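Side-chain contacts in acarbose Kinase Mak1 (PDB 6WB4), which probably transfers a phosphate group from ATP to the antidiabetic drug acarbose, as a microbiome-derived member of the pfkB carbohydrate kinase family: residues Gly66-Val71 with Arg76-Ala81; Ser152-Val157 with Ala198-Val203; Arg209-Val214 with Arg237-Ser242; Ala224-Val229 with Cys275-His280. All blocks are in the same frame, centred on the assembly; numbering follows the deposited sequence.

Contact 1 (Gly66-Val71 with Arg76-Ala81); sequences GVALGV and RASAMA
Ser78 and Arg76 each donate one hydrogen bond to the helix containing Ala68 and Val71, joining a helix and the strand that follows it in the large alpha/beta domain of the pfkB (ribokinase-like) fold. The hydroxyl OG of Ser78 gives its proton to Ala68 O over 2.8 Å. It approaches at a C=O...OG angle of 122°, tilted from the carbonyl plane. Ser78 OG lies between its own backbone N and carbonyl carbon (chi1 64°), which aims it at the helix. The second bond, Arg76 N to Val71 O at 3.2 Å, ties the connection back to the helix just before the strand starts.

The axes of helix 66-71 and strand 78-81 run nearly antiparallel, 7.7 Å apart at closest approach, as a short connection sends the chain back. Between the two bonds, carbon atoms of Val71, Arg76 and Ser78 pack together. Val71 places CG1 anti to its backbone N, and this branch meets Ser78 CB at 3.6 Å and Arg76 CB at 3.7 Å. Beyond CB the arginine bends at chi2 and leads away, and its guanidinium forms a salt bridge with Asp279 of segment 275-280. Helix 265-280 also covers Val71 through Ala271 and Cys275, whereas strand 24-29 flanks the strand side. Further along, the side chain of selenomethionine Met80 lies about 8 Å from a bound calcium ion. It starts out beside the helix, but its chain turns back until the terminal methyl CE lies 4.3 Å from Ala68 CB.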
loop_
_atom_site.group_PDB
_atom_site.type_symbol
_atom_site.label_atom_id
_atom_site.label_comp_id
_atom_site.label_asym_id
_atom_site.label_seq_id
_atom_site.Cartn_x
_atom_site.Cartn_y
_atom_site.Cartn_z
ATOM N N GLY B 66 2.080 -17.575 7.288
ATOM C CA GLY B 66 3.294 -18.319 7.018
ATOM C C GLY B 66 3.304 -19.707 7.615
ATOM O O GLY B 66 3.634 -20.676 6.924
ATOM N N VAL B 67 2.922 -19.805 8.889
ATOM C CA VAL B 67 2.893 -21.082 9.597
ATOM C C VAL B 67 1.907 -22.064 8.962
ATOM O O VAL B 67 2.253 -23.230 8.731
ATOM C CB VAL B 67 2.548 -20.892 11.073
ATOM C CG1 VAL B 67 2.381 -22.242 11.747
ATOM C CG2 VAL B 67 3.640 -20.074 11.763
ATOM N N ALA B 68 0.702 -21.588 8.655
ATOM C CA ALA B 68 -0.307 -22.434 8.016
ATOM C C ALA B 68 0.191 -23.000 6.686
ATOM O O ALA B 68 -0.035 -24.176 6.373
ATOM C CB ALA B 68 -1.599 -21.658 7.803
ATOM N N LEU B 69 0.870 -22.157 5.912
ATOM C CA LEU B 69 1.400 -22.542 4.608
ATOM C C LEU B 69 2.528 -23.564 4.733
ATOM O O LEU B 69 2.558 -24.557 4.000
ATOM C CB LEU B 69 1.911 -21.309 3.865
ATOM C CG LEU B 69 0.964 -20.444 3.037
ATOM C CD1 LEU B 69 1.690 -19.170 2.635
ATOM C CD2 LEU B 69 0.501 -21.207 1.781
ATOM N N GLY B 70 3.443 -23.319 5.668
ATOM C CA GLY B 70 4.537 -24.238 5.932
ATOM C C GLY B 70 4.050 -25.634 6.292
ATOM O O GLY B 70 4.545 -26.636 5.773
ATOM N N VAL B 71 3.071 -25.686 7.184
ATOM C CA VAL B 71 2.474 -26.939 7.615
ATOM C C VAL B 71 1.788 -27.672 6.462
ATOM O O VAL B 71 1.939 -28.891 6.289
ATOM C CB VAL B 71 1.453 -26.691 8.739
ATOM C CG1 VAL B 71 0.639 -27.945 8.995
ATOM C CG2 VAL B 71 2.170 -26.243 10.011
ATOM N N ARG B 76 0.742 -31.858 5.791
ATOM C CA ARG B 76 -0.088 -31.936 6.983
ATOM C C ARG B 76 -1.276 -30.996 6.844
ATOM O O ARG B 76 -1.223 -30.031 6.096
ATOM C CB ARG B 76 0.707 -31.583 8.239
ATOM C CG ARG B 76 1.431 -32.742 8.881
ATOM C CD ARG B 76 2.660 -33.234 8.117
ATOM N NE ARG B 76 3.459 -34.064 9.022
ATOM C CZ ARG B 76 4.655 -34.576 8.751
ATOM N NH1 ARG B 76 5.238 -34.341 7.584
ATOM N NH2 ARG B 76 5.275 -35.310 9.670
ATOM N N ALA B 77 -2.351 -31.282 7.564
ATOM C CA ALA B 77 -3.558 -30.480 7.459
ATOM C C ALA B 77 -3.521 -29.288 8.416
ATOM O O ALA B 77 -3.625 -29.460 9.634
ATOM C CB ALA B 77 -4.791 -31.350 7.739
ATOM N N SER B 78 -3.372 -28.086 7.874
ATOM C CA SER B 78 -3.421 -26.883 8.693
ATOM C C SER B 78 -4.764 -26.197 8.500
ATOM O O SER B 78 -5.496 -26.512 7.561
ATOM C CB SER B 78 -2.288 -25.922 8.342
ATOM O OG SER B 78 -2.411 -25.452 7.010
ATOM N N ALA B 79 -5.091 -25.272 9.399
ATOM C CA ALA B 79 -6.320 -24.490 9.299
ATOM C C ALA B 79 -6.143 -23.147 9.984
ATOM O O ALA B 79 -5.280 -22.996 10.849
ATOM C CB ALA B 79 -7.491 -25.242 9.904
HETATM N N MSE B 80 -6.965 -22.176 9.604
HETATM C CA MSE B 80 -6.876 -20.826 10.170
HETATM C C MSE B 80 -8.218 -20.373 10.752
HETATM O O MSE B 80 -9.277 -20.582 10.156
HETATM C CB MSE B 80 -6.397 -19.816 9.100
HETATM C CG MSE B 80 -6.488 -18.344 9.519
HETATM SE SE MSE B 80 -5.073 -17.764 10.770
HETATM C CE MSE B 80 -3.536 -18.272 9.683
ATOM N N ALA B 81 -8.161 -19.765 11.929
ATOM C CA ALA B 81 -9.317 -19.098 12.518
ATOM C C ALA B 81 -8.919 -17.666 12.821
ATOM O O ALA B 81 -7.908 -17.434 13.491
ATOM C CB ALA B 81 -9.792 -19.821 13.809
#

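Contact 2 (Ser152-Val157 with Ala198-Val203); sequences SRHVHV and ADYVFV
His154 and Tyr200 meet rim to rim across the central sheet of the ribokinase-like fold, on the face covered by helix 265-280. Their strands, 152-157 and 200-204, are not neighbours; strand 176-180 runs between them, so the two side chains bridge a whole strand. The tight part is small: His154 CE1 lies 3.3 Å from Tyr200 CE2 and 3.4 Å from Tyr200 CD2. The ring planes are almost parallel (1°), yet the centroids are 5.4 Å apart and neither ring covers the other, which excludes a stack. The imidazole reaches across because its CG is anti to the backbone N (chi1 175°).

Two serines of the intervening strand would hold the ring's rotation. Ser176 OG bonds to ND1 and Ser178 OG to NE2, so both buried nitrogens have partners, and Ser178 also binds His156 ND1. Toward the other end of the strands the contact is much looser: His156 CE1 and Phe202 CD1 stay 4.9 Å apart. On the exposed side, Arg153 turns to the carbonyl of Leu278. Asp199 CB lies 3.7 Å above the plane of the Tyr200 ring, near its rim.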
loop_
_atom_site.group_PDB
_atom_site.type_symbol
_atom_site.label_atom_id
_atom_site.label_comp_id
_atom_site.label_asym_id
_atom_site.label_seq_id
_atom_site.Cartn_x
_atom_site.Cartn_y
_atom_site.Cartn_z
ATOM N N SER B 152 -9.072 -29.975 15.945
ATOM C CA SER B 152 -7.633 -29.832 15.726
ATOM C C SER B 152 -6.765 -30.487 16.788
ATOM O O SER B 152 -7.104 -30.511 17.978
ATOM C CB SER B 152 -7.262 -28.358 15.624
ATOM O OG SER B 152 -7.940 -27.745 14.539
ATOM N N ARG B 153 -5.605 -30.963 16.346
ATOM C CA ARG B 153 -4.704 -31.707 17.208
ATOM C C ARG B 153 -3.746 -30.791 17.961
ATOM O O ARG B 153 -3.469 -30.998 19.138
ATOM C CB ARG B 153 -3.908 -32.726 16.392
ATOM C CG ARG B 153 -2.974 -33.549 17.243
ATOM C CD ARG B 153 -2.078 -34.462 16.434
ATOM N NE ARG B 153 -0.913 -34.843 17.230
ATOM C CZ ARG B 153 0.189 -35.399 16.737
ATOM N NH1 ARG B 153 0.283 -35.667 15.436
ATOM N NH2 ARG B 153 1.193 -35.699 17.555
ATOM N N HIS B 154 -3.250 -29.774 17.273
ATOM C CA HIS B 154 -2.367 -28.797 17.875
ATOM C C HIS B 154 -2.835 -27.388 17.497
ATOM O O HIS B 154 -3.356 -27.172 16.407
ATOM C CB HIS B 154 -0.933 -29.036 17.416
ATOM C CG HIS B 154 0.038 -28.000 17.890
ATOM N ND1 HIS B 154 0.770 -28.142 19.048
ATOM C CD2 HIS B 154 0.378 -26.792 17.377
ATOM C CE1 HIS B 154 1.536 -27.078 19.215
ATOM N NE2 HIS B 154 1.313 -26.243 18.217
ATOM N N VAL B 155 -2.647 -26.435 18.399
ATOM C CA VAL B 155 -3.130 -25.085 18.190
ATOM C C VAL B 155 -1.984 -24.083 18.340
ATOM O O VAL B 155 -1.410 -23.943 19.422
ATOM C CB VAL B 155 -4.272 -24.757 19.173
ATOM C CG1 VAL B 155 -4.741 -23.326 18.996
ATOM C CG2 VAL B 155 -5.433 -25.731 18.972
ATOM N N HIS B 156 -1.638 -23.409 17.241
ATOM C CA HIS B 156 -0.588 -22.395 17.256
ATOM C C HIS B 156 -1.225 -21.017 17.330
ATOM O O HIS B 156 -2.107 -20.682 16.538
ATOM C CB HIS B 156 0.309 -22.505 16.033
ATOM C CG HIS B 156 1.401 -21.483 15.995
ATOM N ND1 HIS B 156 2.535 -21.580 16.772
ATOM C CD2 HIS B 156 1.532 -20.344 15.276
ATOM C CE1 HIS B 156 3.321 -20.548 16.528
ATOM N NE2 HIS B 156 2.736 -19.782 15.624
ATOM N N VAL B 157 -0.800 -20.224 18.302
ATOM C CA VAL B 157 -1.523 -19.005 18.606
ATOM C C VAL B 157 -0.691 -17.755 18.369
ATOM O O VAL B 157 0.310 -17.514 19.054
ATOM C CB VAL B 157 -2.023 -19.024 20.060
ATOM C CG1 VAL B 157 -2.635 -17.703 20.433
ATOM C CG2 VAL B 157 -3.017 -20.161 20.260
ATOM N N ALA B 198 1.913 -21.287 26.839
ATOM C CA ALA B 198 2.020 -22.252 25.748
ATOM C C ALA B 198 3.018 -23.356 26.057
ATOM O O ALA B 198 3.975 -23.158 26.801
ATOM C CB ALA B 198 2.399 -21.547 24.445
ATOM N N ASP B 199 2.793 -24.516 25.455
ATOM C CA ASP B 199 3.652 -25.676 25.657
ATOM C C ASP B 199 4.979 -25.492 24.926
ATOM O O ASP B 199 6.039 -25.821 25.455
ATOM C CB ASP B 199 2.944 -26.962 25.194
ATOM C CG ASP B 199 1.649 -27.226 25.960
ATOM O OD1 ASP B 199 1.686 -27.260 27.209
ATOM O OD2 ASP B 199 0.587 -27.377 25.322
ATOM N N TYR B 200 4.918 -25.003 23.692
ATOM C CA TYR B 200 6.131 -24.782 22.914
ATOM C C TYR B 200 6.261 -23.299 22.607
ATOM O O TYR B 200 5.448 -22.738 21.875
ATOM C CB TYR B 200 6.123 -25.599 21.614
ATOM C CG TYR B 200 5.462 -26.959 21.734
ATOM C CD1 TYR B 200 5.748 -27.810 22.796
ATOM C CD2 TYR B 200 4.546 -27.388 20.785
ATOM C CE1 TYR B 200 5.141 -29.046 22.910
ATOM C CE2 TYR B 200 3.932 -28.626 20.892
ATOM C CZ TYR B 200 4.235 -29.448 21.958
ATOM O OH TYR B 200 3.625 -30.677 22.075
ATOM N N VAL B 201 7.283 -22.664 23.168
ATOM C CA VAL B 201 7.449 -21.224 23.011
ATOM C C VAL B 201 8.576 -20.895 22.041
ATOM O O VAL B 201 9.679 -21.428 22.157
ATOM C CB VAL B 201 7.734 -20.540 24.370
ATOM C CG1 VAL B 201 7.992 -19.034 24.197
ATOM C CG2 VAL B 201 6.602 -20.817 25.365
ATOM N N PHE B 202 8.280 -20.032 21.073
ATOM C CA PHE B 202 9.284 -19.551 20.130
ATOM C C PHE B 202 9.457 -18.053 20.337
ATOM O O PHE B 202 8.476 -17.329 20.525
ATOM C CB PHE B 202 8.889 -19.850 18.676
ATOM C CG PHE B 202 8.712 -21.319 18.375
ATOM C CD1 PHE B 202 7.504 -21.954 18.626
ATOM C CD2 PHE B 202 9.759 -22.068 17.850
ATOM C CE1 PHE B 202 7.344 -23.311 18.349
ATOM C CE2 PHE B 202 9.603 -23.425 17.571
ATOM C CZ PHE B 202 8.397 -24.044 17.819
ATOM N N VAL B 203 10.695 -17.581 20.301
ATOM C CA VAL B 203 10.944 -16.156 20.462
ATOM C C VAL B 203 12.200 -15.730 19.705
ATOM O O VAL B 203 13.142 -16.512 19.553
ATOM C CB VAL B 203 11.072 -15.775 21.955
ATOM C CG1 VAL B 203 12.233 -16.527 22.598
ATOM C CG2 VAL B 203 11.220 -14.254 22.128
#

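Contact 3 (Arg209-Val214 with Arg237-Ser242); sequences RDESGV and RVWRRS
Glu211 sets its carboxylate between Arg237 and Trp239, fastening the start of helix 211-221 to strand 236-240 near the edge of the central sheet. The helix is the crossover of a beta-alpha-beta unit joining parallel strands 200-204 and 226-230; strand 236-240 pairs antiparallel with the second of these. In the first shell, Glu211 OE1 makes a salt bridge with Arg237 NH1 (2.5 Å, a doubtful length); NH1 also lies near OE2, and the carboxylate and guanidinium planes are 44° apart. OE2 accepts from Trp239 NE1 at 2.7 Å through its anti lone pair. It lies practically in the indole plane, but the carboxylate itself stands steeply to that plane, at 79°. The indole N-H and the guanidinium both hold the carboxylate, which would limit its rotation.

Each partner is positioned in turn. Glu211 extends fully, with CG anti to its backbone N (chi1 -177°), which carries the carboxylate out to the strand. Arg237, its side chain about 8 Å from bound ATP, bends at chi3, and its NH2 has a second acid in Glu234. Val229 of the adjacent strand packs against Glu211, Arg237 and Trp239 alike. On the exposed side, Ser212 CB touches Trp239 CH2 at 3.9 Å. Just before the helix, the N-cap residue Asp210 accepts at OD1 a weak capping bond from Gly213 N (3.4 Å).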
loop_
_atom_site.group_PDB
_atom_site.type_symbol
_atom_site.label_atom_id
_atom_site.label_comp_id
_atom_site.label_asym_id
_atom_site.label_seq_id
_atom_site.Cartn_x
_atom_site.Cartn_y
_atom_site.Cartn_z
ATOM N N ARG B 209 17.039 -8.888 25.981
ATOM C CA ARG B 209 18.041 -8.461 26.948
ATOM C C ARG B 209 18.082 -9.442 28.110
ATOM O O ARG B 209 17.146 -9.494 28.912
ATOM C CB ARG B 209 17.755 -7.050 27.446
ATOM C CG ARG B 209 18.870 -6.476 28.295
ATOM C CD ARG B 209 18.383 -6.161 29.698
ATOM N NE ARG B 209 19.384 -5.442 30.483
ATOM C CZ ARG B 209 19.873 -5.865 31.645
ATOM N NH1 ARG B 209 19.449 -7.010 32.169
ATOM N NH2 ARG B 209 20.784 -5.141 32.288
ATOM N N ASP B 210 19.145 -10.247 28.144
ATOM C CA ASP B 210 19.319 -11.358 29.090
ATOM C C ASP B 210 18.434 -12.535 28.723
ATOM O O ASP B 210 17.387 -12.752 29.331
ATOM C CB ASP B 210 19.050 -10.946 30.540
ATOM C CG ASP B 210 19.626 -11.937 31.538
ATOM O OD1 ASP B 210 20.417 -12.811 31.117
ATOM O OD2 ASP B 210 19.285 -11.850 32.735
ATOM N N GLU B 211 18.869 -13.294 27.726
ATOM C CA GLU B 211 18.122 -14.451 27.258
ATOM C C GLU B 211 17.927 -15.475 28.365
ATOM O O GLU B 211 16.797 -15.852 28.676
ATOM C CB GLU B 211 18.833 -15.092 26.068
ATOM C CG GLU B 211 18.086 -16.259 25.464
ATOM C CD GLU B 211 18.788 -16.831 24.256
ATOM O OE1 GLU B 211 19.237 -16.047 23.394
ATOM O OE2 GLU B 211 18.909 -18.071 24.169
ATOM N N SER B 212 19.032 -15.909 28.969
ATOM C CA SER B 212 18.987 -16.942 30.000
ATOM C C SER B 212 18.105 -16.539 31.181
ATOM O O SER B 212 17.534 -17.394 31.863
ATOM C CB SER B 212 20.403 -17.276 30.473
ATOM O OG SER B 212 21.072 -16.120 30.934
ATOM N N GLY B 213 17.991 -15.236 31.413
ATOM C CA GLY B 213 17.118 -14.726 32.451
ATOM C C GLY B 213 15.663 -14.883 32.053
ATOM O O GLY B 213 14.845 -15.407 32.817
ATOM N N VAL B 214 15.342 -14.418 30.850
ATOM C CA VAL B 214 13.990 -14.522 30.316
ATOM C C VAL B 214 13.533 -15.980 30.227
ATOM O O VAL B 214 12.399 -16.302 30.588
ATOM C CB VAL B 214 13.890 -13.864 28.937
ATOM C CG1 VAL B 214 12.513 -14.088 28.345
ATOM C CG2 VAL B 214 14.183 -12.376 29.051
ATOM N N ARG B 237 18.840 -21.485 19.254
ATOM C CA ARG B 237 19.136 -22.034 20.566
ATOM C C ARG B 237 17.855 -22.542 21.202
ATOM O O ARG B 237 16.844 -21.842 21.230
ATOM C CB ARG B 237 19.845 -20.987 21.443
ATOM C CG ARG B 237 21.272 -20.690 20.951
ATOM C CD ARG B 237 22.049 -19.665 21.784
ATOM N NE ARG B 237 22.108 -18.331 21.186
ATOM C CZ ARG B 237 21.111 -17.454 21.177
ATOM N NH1 ARG B 237 19.945 -17.774 21.713
ATOM N NH2 ARG B 237 21.276 -16.263 20.615
ATOM N N VAL B 238 17.909 -23.778 21.692
ATOM C CA VAL B 238 16.758 -24.421 22.312
ATOM C C VAL B 238 17.003 -24.734 23.782
ATOM O O VAL B 238 17.910 -25.489 24.134
ATOM C CB VAL B 238 16.379 -25.728 21.588
ATOM C CG1 VAL B 238 15.202 -26.386 22.274
ATOM C CG2 VAL B 238 16.048 -25.458 20.130
ATOM N N TRP B 239 16.186 -24.143 24.642
ATOM C CA TRP B 239 16.282 -24.381 26.068
ATOM C C TRP B 239 15.218 -25.349 26.539
ATOM O O TRP B 239 14.047 -25.153 26.243
ATOM C CB TRP B 239 16.126 -23.072 26.839
ATOM C CG TRP B 239 17.070 -22.000 26.443
ATOM C CD1 TRP B 239 16.979 -21.184 25.355
ATOM C CD2 TRP B 239 18.235 -21.595 27.156
ATOM N NE1 TRP B 239 18.032 -20.306 25.337
ATOM C CE2 TRP B 239 18.819 -20.538 26.437
ATOM C CE3 TRP B 239 18.853 -22.032 28.334
ATOM C CZ2 TRP B 239 19.986 -19.908 26.854
ATOM C CZ3 TRP B 239 20.012 -21.409 28.744
ATOM C CH2 TRP B 239 20.565 -20.356 28.009
ATOM N N ARG B 240 15.623 -26.369 27.294
ATOM C CA ARG B 240 14.684 -27.280 27.951
ATOM C C ARG B 240 14.695 -27.044 29.462
ATOM O O ARG B 240 15.630 -26.440 29.985
ATOM C CB ARG B 240 15.023 -28.742 27.646
ATOM C CG ARG B 240 15.137 -29.036 26.163
ATOM C CD ARG B 240 15.601 -30.449 25.877
ATOM N NE ARG B 240 17.001 -30.674 26.214
ATOM C CZ ARG B 240 17.694 -31.732 25.802
ATOM N NH1 ARG B 240 17.108 -32.648 25.042
ATOM N NH2 ARG B 240 18.967 -31.876 26.146
ATOM N N ARG B 241 13.663 -27.522 30.156
ATOM C CA ARG B 241 13.604 -27.414 31.616
ATOM C C ARG B 241 14.801 -28.049 32.319
ATOM O O ARG B 241 15.544 -27.367 33.029
ATOM C CB ARG B 241 12.315 -28.043 32.156
ATOM C CG ARG B 241 11.138 -27.085 32.231
ATOM C CD ARG B 241 9.927 -27.716 32.905
ATOM N NE ARG B 241 8.721 -26.916 32.698
ATOM C CZ ARG B 241 8.406 -25.830 33.402
ATOM N NH1 ARG B 241 9.202 -25.410 34.381
ATOM N NH2 ARG B 241 7.288 -25.165 33.133
ATOM N N SER B 242 14.983 -29.351 32.121
ATOM C CA SER B 242 16.069 -30.081 32.765
ATOM C C SER B 242 17.444 -29.494 32.460
ATOM O O SER B 242 18.128 -29.009 33.356
ATOM C CB SER B 242 16.035 -31.552 32.352
ATOM O OG SER B 242 14.826 -32.166 32.765
#

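Contact 4 (Ala224-Val229 with Cys275-His280); sequences AQFVVV and CHYLDH
Phe226 and Tyr277 have the closest pair of CA atoms between strand segment 224-229 and helix segment 275-280, yet these lie 12.2 Å apart. The backbones keep the spacing of a helix layer over a sheet, and long aromatic side chains fill the gap. This is sheet-to-helix packing within the alpha/beta sandwich of the ribokinase-like fold: strand 226-230 belongs to the central sheet, and helix 265-280 covers one of its faces.

The main interaction is a T-shaped (edge-to-face) pair, in which the edge of the Phe226 ring is turned toward the face of Tyr277. The centroids are 5.4 Å apart and the planes make an angle of 66°. Phe226 CE2 comes nearest, 3.9 Å from Tyr277 CZ and 3.8 Å from Tyr277 OH; the hydroxyl lies at the phenylalanine's edge, near its plane. Phe226 CZ sits over the face of the Tyr277 ring, 4.2 Å above its plane and offset toward the rim. Tyr277 holds CG anti to its backbone N (chi1 -170°), which sends the ring toward the sheet.

Tyr200 of the neighbouring strand completes an aromatic cluster, its ring nearly parallel to that of Phe226 and edge-to-face with Tyr277. Helix 283-298 borders both through Ile283 and Ala286. At the surface the amide of Gln225 crosses the tyrosine's end; without forming a hydrogen bond, its OE1 stays 3.7 Å from Tyr277 OH.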
loop_
_atom_site.group_PDB
_atom_site.type_symbol
_atom_site.label_atom_id
_atom_site.label_comp_id
_atom_site.label_asym_id
_atom_site.label_seq_id
_atom_site.Cartn_x
_atom_site.Cartn_y
_atom_site.Cartn_z
ATOM N N ALA B 224 5.701 -23.988 29.761
ATOM C CA ALA B 224 6.509 -24.360 28.598
ATOM C C ALA B 224 7.383 -25.570 28.879
ATOM O O ALA B 224 7.955 -25.688 29.958
ATOM C CB ALA B 224 7.368 -23.191 28.152
ATOM N N GLN B 225 7.453 -26.480 27.911
ATOM C CA GLN B 225 8.325 -27.646 28.007
ATOM C C GLN B 225 9.716 -27.298 27.508
ATOM O O GLN B 225 10.707 -27.880 27.941
ATOM C CB GLN B 225 7.766 -28.821 27.207
ATOM C CG GLN B 225 6.434 -29.343 27.705
ATOM C CD GLN B 225 5.805 -30.309 26.729
ATOM O OE1 GLN B 225 6.489 -30.873 25.874
ATOM N NE2 GLN B 225 4.494 -30.498 26.837
ATOM N N PHE B 226 9.779 -26.351 26.579
ATOM C CA PHE B 226 11.056 -25.831 26.115
ATOM C C PHE B 226 10.892 -24.441 25.500
ATOM O O PHE B 226 9.777 -24.006 25.222
ATOM C CB PHE B 226 11.693 -26.788 25.094
ATOM C CG PHE B 226 10.744 -27.272 24.035
ATOM C CD1 PHE B 226 10.545 -26.539 22.881
ATOM C CD2 PHE B 226 10.057 -28.465 24.190
ATOM C CE1 PHE B 226 9.672 -26.982 21.904
ATOM C CE2 PHE B 226 9.187 -28.910 23.219
ATOM C CZ PHE B 226 8.997 -28.170 22.074
ATOM N N VAL B 227 12.005 -23.745 25.292
ATOM C CA VAL B 227 11.956 -22.423 24.680
ATOM C C VAL B 227 12.933 -22.368 23.520
ATOM O O VAL B 227 14.124 -22.625 23.685
ATOM C CB VAL B 227 12.295 -21.297 25.682
ATOM C CG1 VAL B 227 12.394 -19.962 24.960
ATOM C CG2 VAL B 227 11.251 -21.223 26.786
ATOM N N VAL B 228 12.424 -22.055 22.340
ATOM C CA VAL B 228 13.278 -21.947 21.173
ATOM C C VAL B 228 13.590 -20.498 20.844
ATOM O O VAL B 228 12.698 -19.721 20.489
ATOM C CB VAL B 228 12.640 -22.608 19.947
ATOM C CG1 VAL B 228 13.573 -22.496 18.747
ATOM C CG2 VAL B 228 12.310 -24.066 20.251
ATOM N N VAL B 229 14.865 -20.139 20.963
ATOM C CA VAL B 229 15.311 -18.800 20.614
ATOM C C VAL B 229 15.933 -18.820 19.239
ATOM O O VAL B 229 16.903 -19.533 18.996
ATOM C CB VAL B 229 16.322 -18.244 21.630
ATOM C CG1 VAL B 229 16.675 -16.808 21.281
ATOM C CG2 VAL B 229 15.746 -18.327 23.043
ATOM N N CYS B 275 5.767 -29.813 12.629
ATOM C CA CYS B 275 5.430 -31.011 11.865
ATOM C C CYS B 275 6.270 -32.201 12.304
ATOM O O CYS B 275 5.742 -33.297 12.500
ATOM C CB CYS B 275 5.585 -30.760 10.367
ATOM S SG CYS B 275 4.169 -29.874 9.672
ATOM N N HIS B 276 7.569 -31.977 12.480
ATOM C CA HIS B 276 8.449 -33.039 12.935
ATOM C C HIS B 276 8.110 -33.486 14.352
ATOM O O HIS B 276 7.951 -34.677 14.611
ATOM C CB HIS B 276 9.903 -32.587 12.891
ATOM C CG HIS B 276 10.883 -33.708 13.037
ATOM N ND1 HIS B 276 11.306 -34.172 14.265
ATOM C CD2 HIS B 276 11.533 -34.450 12.110
ATOM C CE1 HIS B 276 12.173 -35.153 14.086
ATOM N NE2 HIS B 276 12.328 -35.342 12.789
ATOM N N TYR B 277 7.986 -32.521 15.259
ATOM C CA TYR B 277 7.823 -32.817 16.679
ATOM C C TYR B 277 6.525 -33.559 16.941
ATOM O O TYR B 277 6.501 -34.502 17.719
ATOM C CB TYR B 277 7.876 -31.536 17.515
ATOM C CG TYR B 277 7.959 -31.803 18.998
ATOM C CD1 TYR B 277 9.169 -32.151 19.590
ATOM C CD2 TYR B 277 6.839 -31.711 19.808
ATOM C CE1 TYR B 277 9.261 -32.402 20.950
ATOM C CE2 TYR B 277 6.923 -31.960 21.173
ATOM C CZ TYR B 277 8.137 -32.307 21.739
ATOM O OH TYR B 277 8.227 -32.559 23.100
ATOM N N LEU B 278 5.451 -33.128 16.287
ATOM C CA LEU B 278 4.155 -33.788 16.410
ATOM C C LEU B 278 4.177 -35.239 15.917
ATOM O O LEU B 278 3.342 -36.048 16.317
ATOM C CB LEU B 278 3.084 -33.007 15.641
ATOM C CG LEU B 278 2.577 -31.686 16.220
ATOM C CD1 LEU B 278 1.895 -30.852 15.136
ATOM C CD2 LEU B 278 1.626 -31.928 17.381
ATOM N N ASP B 279 5.121 -35.561 15.040
ATOM C CA ASP B 279 5.249 -36.923 14.535
ATOM C C ASP B 279 6.166 -37.771 15.406
ATOM O O ASP B 279 5.784 -38.857 15.829
ATOM C CB ASP B 279 5.751 -36.929 13.090
ATOM C CG ASP B 279 4.634 -37.144 12.089
ATOM O OD1 ASP B 279 3.495 -36.710 12.368
ATOM O OD2 ASP B 279 4.892 -37.750 11.025
ATOM N N HIS B 280 7.379 -37.283 15.648
ATOM C CA HIS B 280 8.403 -38.072 16.324
ATOM C C HIS B 280 8.495 -37.807 17.822
ATOM O O HIS B 280 8.719 -38.726 18.600
ATOM C CB HIS B 280 9.769 -37.828 15.677
ATOM C CG HIS B 280 9.835 -38.229 14.238
ATOM N ND1 HIS B 280 9.240 -37.501 13.231
ATOM C CD2 HIS B 280 10.444 -39.277 13.635
ATOM C CE1 HIS B 280 9.465 -38.089 12.071
ATOM N NE2 HIS B 280 10.197 -39.167 12.288
#

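Overall arrangement
All four contacts reach the same large central sheet. Contacts 1, 2 and 3 come in series along the chain, while the segments of contacts 3 and 4 alternate. Contacts 2 and 4 have centres only 9 Å apart and use the neighbouring strands 200-204 and 226-230, one each; contact 3, about 15 Å from contact 4 between centres, adds strand 236-240 beside the latter. Contacts 1 and 3 are the farthest apart, about 27 Å between centres, on opposite sides of the chain's centre. Helix 265-280 links contacts 1, 2 and 4, its segment 275-280 reaching both of the others. Contacts 1, 3 and 4 tie helices to the sheet, while contact 2 bridges two of its strands, all in one kinase domain.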